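Local coordinates for germination protein YpeB (Bacillus megaterium QM B1551, PDB 5BOI) that takes part in the germination of bacterial spores, its C-terminal PepSY-containing part, the piece described here, probably having an inhibitory role, at residues Val105-Ala110 against Thr119-Thr124; Ile130-Val135 against Leu188-Asn193; Arg159-Pro164 against Asn196-Cys201; Thr212-Ile217 against Lys226-Gln231. All blocks are in the same frame, centred on the assembly; numbering follows the deposited sequence.

Contact 1: Val105-Ala110 against Thr119-Thr124; sequences VMAESA and TFVEQT. With SO4 (sulfate ion), chain B; SO4 (sulfate ion), chain C.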
# COMPACT_ATOMS: atom_id res chain seq x y z
N VAL A 105 7.04 -1.74 3.65
CA VAL A 105 8.13 -1.06 2.96
C VAL A 105 7.60 -0.55 1.61
O VAL A 105 6.71 -1.16 1.04
CB VAL A 105 9.33 -2.01 2.77
CG1 VAL A 105 8.89 -3.28 2.08
CG2 VAL A 105 10.47 -1.33 2.01
N MET A 106 8.14 0.56 1.12
CA MET A 106 7.58 1.16 -0.11
C MET A 106 7.97 0.32 -1.32
O MET A 106 9.12 -0.12 -1.44
CB MET A 106 8.05 2.59 -0.31
CG MET A 106 7.38 3.27 -1.51
SD MET A 106 7.87 4.98 -1.52
CE MET A 106 9.64 4.72 -1.35
N ALA A 107 7.00 0.09 -2.21
CA ALA A 107 7.25 -0.68 -3.42
C ALA A 107 7.10 0.15 -4.71
O ALA A 107 7.80 -0.11 -5.69
CB ALA A 107 6.31 -1.88 -3.48
N GLU A 108 6.19 1.13 -4.71
CA GLU A 108 5.94 1.91 -5.91
C GLU A 108 5.71 3.34 -5.52
O GLU A 108 5.14 3.59 -4.45
CB GLU A 108 4.71 1.44 -6.69
CG GLU A 108 4.69 -0.01 -7.04
CD GLU A 108 5.56 -0.32 -8.22
OE1 GLU A 108 5.93 0.62 -8.97
OE2 GLU A 108 5.85 -1.50 -8.38
N SER A 109 6.10 4.26 -6.39
CA SER A 109 5.82 5.68 -6.17
C SER A 109 5.71 6.38 -7.50
O SER A 109 6.44 6.07 -8.44
CB SER A 109 6.91 6.32 -5.31
OG SER A 109 8.13 6.39 -5.99
N ALA A 110 4.75 7.29 -7.60
CA ALA A 110 4.55 8.03 -8.83
C ALA A 110 3.90 9.34 -8.49
O ALA A 110 3.28 9.49 -7.44
CB ALA A 110 3.69 7.26 -9.81
N THR A 119 2.61 2.67 -3.20
CA THR A 119 2.21 1.33 -2.75
C THR A 119 3.27 0.82 -1.78
O THR A 119 4.47 0.93 -2.05
CB THR A 119 2.05 0.34 -3.91
OG1 THR A 119 1.10 0.86 -4.85
CG2 THR A 119 1.59 -1.02 -3.38
N PHE A 120 2.83 0.28 -0.64
CA PHE A 120 3.71 -0.30 0.36
C PHE A 120 3.36 -1.77 0.46
O PHE A 120 2.21 -2.13 0.20
CB PHE A 120 3.50 0.37 1.73
CG PHE A 120 3.96 1.80 1.79
CD1 PHE A 120 3.17 2.82 1.25
CD2 PHE A 120 5.17 2.13 2.36
CE1 PHE A 120 3.58 4.14 1.30
CE2 PHE A 120 5.58 3.46 2.41
CZ PHE A 120 4.79 4.46 1.87
N VAL A 121 4.33 -2.63 0.81
CA VAL A 121 4.03 -4.04 0.97
C VAL A 121 4.56 -4.59 2.30
O VAL A 121 5.50 -4.06 2.88
CB VAL A 121 4.62 -4.90 -0.16
CG1 VAL A 121 4.02 -4.50 -1.51
CG2 VAL A 121 6.16 -4.78 -0.21
N GLU A 122 3.94 -5.67 2.75
CA GLU A 122 4.30 -6.28 4.01
C GLU A 122 5.69 -6.89 3.94
O GLU A 122 6.09 -7.48 2.92
CB GLU A 122 3.29 -7.34 4.41
CG GLU A 122 3.58 -7.96 5.78
CD GLU A 122 2.74 -9.17 6.07
OE1 GLU A 122 2.23 -9.78 5.11
OE2 GLU A 122 2.58 -9.51 7.26
N GLN A 123 6.43 -6.75 5.04
CA GLN A 123 7.72 -7.39 5.17
C GLN A 123 7.65 -8.39 6.34
O GLN A 123 7.21 -8.01 7.43
CB GLN A 123 8.77 -6.29 5.36
CG GLN A 123 10.09 -6.63 5.96
CD GLN A 123 10.93 -5.38 6.14
OE1 GLN A 123 10.73 -4.61 7.09
NE2 GLN A 123 11.84 -5.13 5.21
N THR A 124 8.02 -9.65 6.11
CA THR A 124 7.99 -10.66 7.19
C THR A 124 9.10 -10.40 8.20
O THR A 124 9.94 -9.53 8.00
CB THR A 124 8.17 -12.11 6.67
OG1 THR A 124 9.51 -12.27 6.19
CG2 THR A 124 7.17 -12.44 5.52
S SO4 B . 9.84 -15.59 8.08
O1 SO4 B . 8.39 -15.71 8.13
O2 SO4 B . 10.24 -14.80 6.93
O3 SO4 B . 10.30 -14.95 9.31
O4 SO4 B . 10.44 -16.92 7.98
S SO4 C . 15.90 -4.30 5.42
O1 SO4 C . 14.50 -4.61 5.67
O2 SO4 C . 16.05 -3.73 4.08
O3 SO4 C . 16.72 -5.51 5.52
O4 SO4 C . 16.36 -3.31 6.40
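With CG anti to its carbonyl carbon (chi1 -68°), Phe-120 sets its ring beside the Met-106 backbone, CD2 3.6 Å from Met-106 N, while Met-106 holds CG anti to the backbone N (chi1 -175°) and over one face of the ring, toward the rim. The methionine CB lies 3.8 Å from Phe-120 CE2, and SD stands oblique to the ring, 5.2 Å from its centroid, a Met-aromatic contact. A flexible thioether suits a partly exposed residue, whereas the buried ring also packs on helix 85-98 through Ala-92 and Leu-96. Were Phe-120 a serine, the Met-106 thioether would probably lose its aromatic partner and a gap open toward that helix. The two strands form an antiparallel beta hairpin with a classic beta bulge: Ala-107 and Glu-108 both face Thr-119, whose O accepts from Ala-107 N at 2.7 Å and from Glu-108 N at 3.2 Å. Val-105 and Val-121 make a hydrogen-bonded pair, Val-121 N to Val-105 O measuring 2.8 Å; their side chains meet CG1 to CG2 at 3.9 Å, with the small Ala-107 CB beside Val-121 CG1. Thr-124, just beyond the strand, donates through OG1 to the chain B sulfate, probably from the crystallisation liquor.

Contact 2: Ile130-Val135 against Leu188-Asn193; sequences IYPDSV and LAIITN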
# COMPACT_ATOMS: atom_id res chain seq x y z
N ILE A 130 6.23 -9.29 0.87
CA ILE A 130 5.03 -10.01 0.44
C ILE A 130 4.20 -9.05 -0.41
O ILE A 130 3.36 -8.31 0.10
CB ILE A 130 4.18 -10.51 1.63
CG1 ILE A 130 5.03 -11.23 2.67
CG2 ILE A 130 3.03 -11.35 1.15
CD1 ILE A 130 5.71 -12.48 2.17
N TYR A 131 4.47 -9.04 -1.71
CA TYR A 131 3.81 -8.07 -2.58
C TYR A 131 2.27 -8.14 -2.64
O TYR A 131 1.64 -7.10 -2.78
CB TYR A 131 4.43 -8.17 -3.99
CG TYR A 131 5.73 -7.40 -4.06
CD1 TYR A 131 6.92 -7.97 -3.63
CD2 TYR A 131 5.77 -6.10 -4.55
CE1 TYR A 131 8.11 -7.26 -3.67
CE2 TYR A 131 6.94 -5.40 -4.61
CZ TYR A 131 8.09 -5.95 -4.16
OH TYR A 131 9.24 -5.21 -4.22
N PRO A 132 1.65 -9.34 -2.51
CA PRO A 132 0.18 -9.38 -2.45
C PRO A 132 -0.44 -8.62 -1.27
O PRO A 132 -1.57 -8.15 -1.37
CB PRO A 132 -0.12 -10.87 -2.33
CG PRO A 132 1.06 -11.55 -2.96
CD PRO A 132 2.23 -10.70 -2.60
N ASP A 133 0.30 -8.50 -0.18
CA ASP A 133 -0.19 -7.89 1.05
C ASP A 133 0.15 -6.40 1.08
O ASP A 133 1.12 -5.97 1.73
CB ASP A 133 0.39 -8.62 2.27
CG ASP A 133 -0.08 -10.07 2.36
OD1 ASP A 133 -0.64 -10.58 1.37
OD2 ASP A 133 0.13 -10.71 3.41
N SER A 134 -0.64 -5.62 0.36
CA SER A 134 -0.25 -4.25 0.05
C SER A 134 -1.19 -3.17 0.60
O SER A 134 -2.38 -3.39 0.84
CB SER A 134 -0.12 -4.08 -1.47
OG SER A 134 -1.37 -4.22 -2.13
N VAL A 135 -0.62 -1.99 0.77
CA VAL A 135 -1.36 -0.81 1.22
C VAL A 135 -1.09 0.29 0.20
O VAL A 135 0.06 0.53 -0.16
CB VAL A 135 -0.94 -0.38 2.60
CG1 VAL A 135 -1.68 0.91 2.99
CG2 VAL A 135 -1.21 -1.49 3.62
N LEU A 188 14.63 -11.26 -0.82
CA LEU A 188 13.63 -12.29 -1.16
C LEU A 188 12.22 -11.70 -1.17
O LEU A 188 11.92 -10.75 -0.44
CB LEU A 188 13.67 -13.45 -0.17
CG LEU A 188 14.76 -14.50 -0.36
CD1 LEU A 188 14.82 -15.36 0.89
CD2 LEU A 188 14.44 -15.39 -1.57
N ALA A 189 11.35 -12.25 -2.01
CA ALA A 189 10.01 -11.68 -2.15
C ALA A 189 9.03 -12.75 -2.60
O ALA A 189 9.41 -13.73 -3.25
CB ALA A 189 10.03 -10.51 -3.13
N ILE A 190 7.77 -12.58 -2.20
CA ILE A 190 6.67 -13.40 -2.68
C ILE A 190 5.81 -12.55 -3.62
O ILE A 190 5.39 -11.46 -3.25
CB ILE A 190 5.80 -13.93 -1.54
CG1 ILE A 190 6.57 -14.98 -0.74
CG2 ILE A 190 4.49 -14.51 -2.09
CD1 ILE A 190 5.81 -15.48 0.46
N ILE A 191 5.58 -13.05 -4.83
CA ILE A 191 4.65 -12.40 -5.74
C ILE A 191 3.76 -13.49 -6.31
O ILE A 191 4.00 -14.69 -6.08
CB ILE A 191 5.35 -11.66 -6.91
CG1 ILE A 191 6.10 -12.66 -7.80
CG2 ILE A 191 6.26 -10.54 -6.40
CD1 ILE A 191 6.64 -12.06 -9.10
N THR A 192 2.75 -13.09 -7.07
CA THR A 192 2.08 -14.07 -7.92
C THR A 192 2.85 -14.22 -9.22
O THR A 192 3.54 -13.30 -9.65
CB THR A 192 0.64 -13.67 -8.22
OG1 THR A 192 0.65 -12.39 -8.87
CG2 THR A 192 -0.17 -13.58 -6.92
N ASN A 193 2.76 -15.40 -9.83
CA ASN A 193 3.25 -15.56 -11.19
C ASN A 193 2.15 -15.07 -12.11
O ASN A 193 1.14 -14.55 -11.63
CB ASN A 193 3.61 -17.02 -11.47
CG ASN A 193 2.48 -17.98 -11.16
OD1 ASN A 193 1.31 -17.58 -11.06
ND2 ASN A 193 2.82 -19.25 -10.97
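Ile-130 and Ile-190 run side by side and point the same way; as partners in a parallel bridge they share one face of the sheet, and their CD1 atoms meet at 3.5 Å, a close methyl-methyl contact. Ile-130 brings its methyl there with CG1 beside the backbone N (chi1 -48°) and a second bend at chi2 of -62°. On the other side of the bridge, Tyr-131 lies alongside Ile-191, whose CG2 is 3.8 Å from Tyr-131 CD1. The ring turns its edge to strand 188-192: Ile-190 O lies in the ring plane, and Ala-189 CB approaches CE1 at 3.8 Å, a methyl being small enough for this close flank. Phe-216 adds an edge-to-face ring partner. The backbone joins the segments through Tyr-131 N, which donates to Ile-190 O at 3.0 Å, nearly along the C=O axis. Pro-132 then sets its CD 3.3 Å from the same oxygen; having no N-H, it suits a place where the parallel pairing stops and the chain turns a corner through a type I turn, closed by Asp-133 N to Ile-130 O. With one backbone bond across it, this contact therefore rests mostly on the apolar fit of isoleucine, tyrosine, proline and alanine.

Contact 3: Arg159-Pro164 against Asn196-Cys201; sequences RTRDIP and NEEVLC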
# COMPACT_ATOMS: atom_id res chain seq x y z
N ARG A 159 -2.19 -13.59 5.54
CA ARG A 159 -2.29 -14.86 6.23
C ARG A 159 -0.89 -15.27 6.68
O ARG A 159 0.10 -14.87 6.07
CB ARG A 159 -2.89 -15.93 5.33
CG ARG A 159 -1.95 -16.40 4.24
CD ARG A 159 -2.58 -17.47 3.37
NE ARG A 159 -1.56 -18.22 2.64
CZ ARG A 159 -1.07 -17.86 1.45
NH1 ARG A 159 -0.14 -18.60 0.86
NH2 ARG A 159 -1.51 -16.76 0.86
N THR A 160 -0.81 -16.04 7.75
CA THR A 160 0.47 -16.59 8.15
C THR A 160 0.88 -17.66 7.13
O THR A 160 0.17 -18.64 6.89
CB THR A 160 0.45 -17.16 9.60
OG1 THR A 160 1.73 -17.71 9.92
CG2 THR A 160 -0.64 -18.22 9.78
N ARG A 161 2.02 -17.42 6.49
CA ARG A 161 2.54 -18.32 5.48
C ARG A 161 3.78 -18.99 6.05
O ARG A 161 4.49 -18.40 6.87
CB ARG A 161 2.90 -17.55 4.21
CG ARG A 161 1.77 -16.70 3.60
CD ARG A 161 2.36 -15.58 2.73
NE ARG A 161 1.38 -15.01 1.79
CZ ARG A 161 0.58 -13.98 2.08
NH1 ARG A 161 -0.27 -13.53 1.16
NH2 ARG A 161 0.63 -13.41 3.28
N ASP A 162 4.06 -20.23 5.64
CA ASP A 162 5.37 -20.79 5.95
C ASP A 162 6.14 -20.82 4.64
O ASP A 162 5.88 -21.64 3.77
CB ASP A 162 5.29 -22.18 6.59
CG ASP A 162 6.65 -22.87 6.64
OD1 ASP A 162 7.54 -22.39 7.38
OD2 ASP A 162 6.83 -23.93 6.00
N ILE A 163 7.08 -19.89 4.51
CA ILE A 163 7.80 -19.65 3.27
C ILE A 163 8.90 -20.68 3.05
O ILE A 163 9.71 -20.93 3.96
CB ILE A 163 8.36 -18.21 3.27
CG1 ILE A 163 7.19 -17.23 3.40
CG2 ILE A 163 9.22 -17.94 2.05
CD1 ILE A 163 7.60 -15.83 3.69
N PRO A 164 8.93 -21.29 1.85
CA PRO A 164 9.88 -22.37 1.55
C PRO A 164 11.31 -21.85 1.39
O PRO A 164 11.52 -20.65 1.20
CB PRO A 164 9.37 -22.93 0.22
CG PRO A 164 8.71 -21.76 -0.43
CD PRO A 164 8.07 -20.98 0.69
N ASN A 196 -1.61 -16.09 -11.03
CA ASN A 196 -2.18 -15.81 -9.71
C ASN A 196 -1.88 -16.85 -8.62
O ASN A 196 -2.71 -17.10 -7.73
CB ASN A 196 -3.70 -15.63 -9.84
CG ASN A 196 -4.32 -14.98 -8.62
OD1 ASN A 196 -5.10 -15.60 -7.90
ND2 ASN A 196 -3.96 -13.73 -8.37
N GLU A 197 -0.70 -17.46 -8.66
CA GLU A 197 -0.27 -18.31 -7.56
C GLU A 197 1.02 -17.77 -6.94
O GLU A 197 1.91 -17.30 -7.64
CB GLU A 197 -0.07 -19.75 -8.03
CG GLU A 197 -1.36 -20.46 -8.46
CD GLU A 197 -1.11 -21.88 -8.92
OE1 GLU A 197 -0.33 -22.08 -9.87
OE2 GLU A 197 -1.71 -22.82 -8.34
N GLU A 198 1.12 -17.84 -5.62
CA GLU A 198 2.27 -17.28 -4.90
C GLU A 198 3.56 -18.07 -5.14
O GLU A 198 3.60 -19.30 -5.01
CB GLU A 198 1.96 -17.17 -3.41
CG GLU A 198 0.87 -16.13 -3.14
CD GLU A 198 0.72 -15.74 -1.69
OE1 GLU A 198 1.38 -16.34 -0.82
OE2 GLU A 198 -0.09 -14.82 -1.42
N VAL A 199 4.60 -17.35 -5.51
CA VAL A 199 5.90 -17.90 -5.85
C VAL A 199 7.01 -17.16 -5.12
O VAL A 199 6.96 -15.93 -5.04
CB VAL A 199 6.13 -17.83 -7.38
CG1 VAL A 199 7.59 -18.04 -7.71
CG2 VAL A 199 5.27 -18.89 -8.09
N LEU A 200 7.98 -17.88 -4.57
CA LEU A 200 9.13 -17.23 -3.92
C LEU A 200 10.16 -16.83 -4.97
O LEU A 200 10.55 -17.66 -5.80
CB LEU A 200 9.77 -18.16 -2.88
CG LEU A 200 10.92 -17.58 -2.05
CD1 LEU A 200 10.46 -16.47 -1.10
CD2 LEU A 200 11.64 -18.70 -1.25
N CYS A 201 10.63 -15.59 -4.90
CA CYS A 201 11.59 -15.04 -5.87
C CYS A 201 12.73 -14.27 -5.21
O CYS A 201 12.57 -13.71 -4.13
CB CYS A 201 10.92 -14.07 -6.85
SG CYS A 201 9.57 -14.73 -7.82
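Glu-198 is held by two arginines in a salt-bridge network. Arg-161 takes it side-on with two nitrogens: NE reaches OE1 at 2.9 Å and NH1 reaches OE2 at 2.9 Å, both nearly straight. Each carboxylate oxygen offers its syn lone pair, and the two planes are only 14° apart, so guanidinium and carboxylate form a nearly flat bidentate pair. Arg-159 and Glu-198 reach toward each other from opposite directions, their planes 33° apart, whereas Arg-161 crosses the glutamate at about a right angle. The bonds of Arg-159 are weak, NH1 to OE1 at 3.2 Å and NH2 to OE2 at 3.3 Å. The arginines also lie against each other, Arg-159 CG sitting over the centre of the Arg-161 guanidinium. A second carboxylate, Asp-133, forms a salt bridge with Arg-161 NH2, and the two acids together probably stabilise the arginine's positive charge. A methionine in place of Arg-161 would probably leave Asp-133 without this salt-bridge partner and Glu-198 with only the weak bonds of Arg-159. The network ties the loop between helices 152-156 and 170-175 to the start of strand 198-208, at the surface. Further along, apolar groups take over. Ile-163 and Leu-200 cross at about a right angle, CG2 touching CD1 at 3.7 Å, and Leu-200 CD2 meets Pro-164, 3.1 Å from its O. A branched chain suits Ile-163, which meets Ile-130 and Ile-190 as well as Leu-200.

Contact 4: Thr212-Ile217 against Lys226-Gln231; sequences TYRIFI and KVEKLQ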
# COMPACT_ATOMS: atom_id res chain seq x y z
N THR A 212 15.46 2.68 -14.15
CA THR A 212 15.42 1.77 -13.01
C THR A 212 14.38 0.66 -13.17
O THR A 212 13.22 0.91 -13.52
CB THR A 212 15.15 2.55 -11.72
OG1 THR A 212 16.17 3.53 -11.55
CG2 THR A 212 15.13 1.62 -10.52
N TYR A 213 14.81 -0.57 -12.90
CA TYR A 213 13.97 -1.76 -13.04
C TYR A 213 13.93 -2.60 -11.78
O TYR A 213 14.93 -2.70 -11.07
CB TYR A 213 14.48 -2.65 -14.17
CG TYR A 213 14.18 -2.06 -15.53
CD1 TYR A 213 15.04 -1.15 -16.10
CD2 TYR A 213 13.01 -2.40 -16.20
CE1 TYR A 213 14.78 -0.60 -17.34
CE2 TYR A 213 12.73 -1.84 -17.44
CZ TYR A 213 13.62 -0.94 -18.00
OH TYR A 213 13.36 -0.39 -19.23
N ARG A 214 12.78 -3.21 -11.51
CA ARG A 214 12.71 -4.30 -10.55
C ARG A 214 12.54 -5.59 -11.33
O ARG A 214 11.65 -5.70 -12.20
CB ARG A 214 11.56 -4.11 -9.56
CG ARG A 214 11.58 -5.10 -8.38
CD ARG A 214 10.38 -4.82 -7.46
NE ARG A 214 10.62 -3.66 -6.62
CZ ARG A 214 9.82 -2.59 -6.52
NH1 ARG A 214 8.70 -2.50 -7.24
NH2 ARG A 214 10.16 -1.62 -5.69
N ILE A 215 13.39 -6.55 -11.03
CA ILE A 215 13.35 -7.85 -11.70
C ILE A 215 13.20 -8.97 -10.69
O ILE A 215 13.97 -9.05 -9.71
CB ILE A 215 14.61 -8.09 -12.54
CG1 ILE A 215 14.68 -7.06 -13.68
CG2 ILE A 215 14.60 -9.53 -13.17
CD1 ILE A 215 16.10 -6.71 -14.10
N PHE A 216 12.22 -9.85 -10.92
CA PHE A 216 12.00 -10.99 -10.04
C PHE A 216 12.48 -12.29 -10.69
O PHE A 216 12.03 -12.61 -11.81
CB PHE A 216 10.52 -11.12 -9.68
CG PHE A 216 9.97 -9.96 -8.87
CD1 PHE A 216 9.51 -8.82 -9.50
CD2 PHE A 216 9.92 -10.04 -7.48
CE1 PHE A 216 8.99 -7.75 -8.75
CE2 PHE A 216 9.40 -8.99 -6.73
CZ PHE A 216 8.94 -7.85 -7.37
N ILE A 217 13.35 -13.02 -10.00
CA ILE A 217 13.88 -14.31 -10.50
C ILE A 217 13.36 -15.44 -9.60
O ILE A 217 13.54 -15.40 -8.38
CB ILE A 217 15.43 -14.32 -10.51
CG1 ILE A 217 16.00 -13.27 -11.46
CG2 ILE A 217 16.00 -15.72 -10.86
CD1 ILE A 217 15.52 -13.38 -12.88
N LYS A 226 8.80 -11.69 -13.31
CA LYS A 226 8.27 -10.34 -13.50
C LYS A 226 9.41 -9.38 -13.73
O LYS A 226 10.47 -9.46 -13.05
CB LYS A 226 7.44 -9.87 -12.29
CG LYS A 226 6.95 -8.38 -12.37
CD LYS A 226 6.07 -8.01 -11.19
CE LYS A 226 5.45 -6.61 -11.37
NZ LYS A 226 4.48 -6.37 -10.27
N VAL A 227 9.20 -8.50 -14.69
CA VAL A 227 10.11 -7.40 -14.95
C VAL A 227 9.33 -6.09 -15.02
O VAL A 227 8.37 -5.94 -15.79
CB VAL A 227 10.90 -7.60 -16.26
CG1 VAL A 227 11.75 -6.34 -16.55
CG2 VAL A 227 11.76 -8.87 -16.16
N GLU A 228 9.77 -5.11 -14.25
CA GLU A 228 8.99 -3.89 -14.11
C GLU A 228 9.85 -2.62 -14.15
O GLU A 228 10.78 -2.45 -13.34
CB GLU A 228 8.22 -3.99 -12.80
CG GLU A 228 7.47 -2.77 -12.46
CD GLU A 228 7.22 -2.67 -10.98
OE1 GLU A 228 7.64 -3.55 -10.18
OE2 GLU A 228 6.60 -1.65 -10.64
N LYS A 229 9.58 -1.73 -15.09
CA LYS A 229 10.23 -0.41 -15.03
C LYS A 229 9.67 0.46 -13.90
O LYS A 229 8.44 0.57 -13.71
CB LYS A 229 10.07 0.34 -16.36
CG LYS A 229 10.74 1.71 -16.35
CD LYS A 229 10.96 2.26 -17.76
CE LYS A 229 9.64 2.36 -18.52
NZ LYS A 229 9.64 3.47 -19.50
N LEU A 230 10.56 1.10 -13.15
CA LEU A 230 10.12 2.05 -12.14
C LEU A 230 10.32 3.49 -12.63
O LEU A 230 11.15 3.75 -13.49
CB LEU A 230 10.87 1.83 -10.82
CG LEU A 230 10.99 0.39 -10.32
CD1 LEU A 230 11.63 0.37 -8.93
CD2 LEU A 230 9.65 -0.31 -10.28
N GLN A 231 9.56 4.43 -12.08
CA GLN A 231 9.68 5.81 -12.54
C GLN A 231 10.54 6.65 -11.59
O GLN A 231 10.73 6.29 -10.43
CB GLN A 231 8.30 6.45 -12.69
CG GLN A 231 7.39 5.71 -13.67
CD GLN A 231 7.83 5.85 -15.11
OE1 GLN A 231 8.22 6.93 -15.56
NE2 GLN A 231 7.79 4.74 -15.85
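Arg-214 and Glu-228 form a hydrogen-bonded pair, N to O at 2.8 Å from Arg-214 to Glu-228 and returned by Glu-228 N to Arg-214 O, within the antiparallel beta hairpin of strands 212-217 and 226-230. Phe-216 N meets Lys-226 O almost straight on, at 176°, and Leu-230 N donates to Thr-212 O at 2.7 Å.

Among charged groups, the Arg-214 and Glu-228 side chains lie alongside and point the same way. Arg-214 keeps CG anti to its backbone N (chi1 -171°) and bends at chi3, which brings NH1 to Glu-228 OE1 at 3.3 Å, a salt bridge tilted from both planes, which stand 54° apart. The guanidinium has a further partner in Ala-107 O of the other hairpin, bonded to NH2. Leu-230 CD1 lies over one of its faces, toward the rim.

The apolar contacts divide between the two faces of the hairpin. On the face of Arg-214, the long methylene chain of Lys-226 runs beside the Phe-216 ring, CB 3.6 Å from CD1. On the opposite face, Lys-229 crosses the Tyr-213 ring obliquely, its CB 3.6 Å from CE2 and its CG over a face, while Ile-215 and Val-227 lie side by side, CG1 to CG1 at 4.2 Å. Beta-branched residues suit these extended strands.

Such chemistry implies that Glu-228 probably offsets part of the charge of the buried arginine, with Glu-108 as a weak, longer partner, whereas the lysines contribute mainly their hydrocarbon portions to packing while their amines lead away from the partner strand.

In the fold
Contact 2 is buried, contacts 1 and 4 are partly buried, and contact 3 lies at the surface. Contacts 1 and 4 are both antiparallel hairpins, one in each family region, rich in backbone bonds. Contacts 2 and 3 instead join the two regions, the former by interior aliphatic and aromatic packing, the latter by a salt-bridge network with aliphatic packing beside it. Strands 182-192 and 198-208 are neighbours, and contacts 2 and 3 each use one strand of this pair; the bridge from Asp-133 to Arg-161 connects them directly. Contact 1 reaches contact 2 through Glu-122 O and Ile-130 N, and contact 4 through Ala-107 O and Arg-214 NH2.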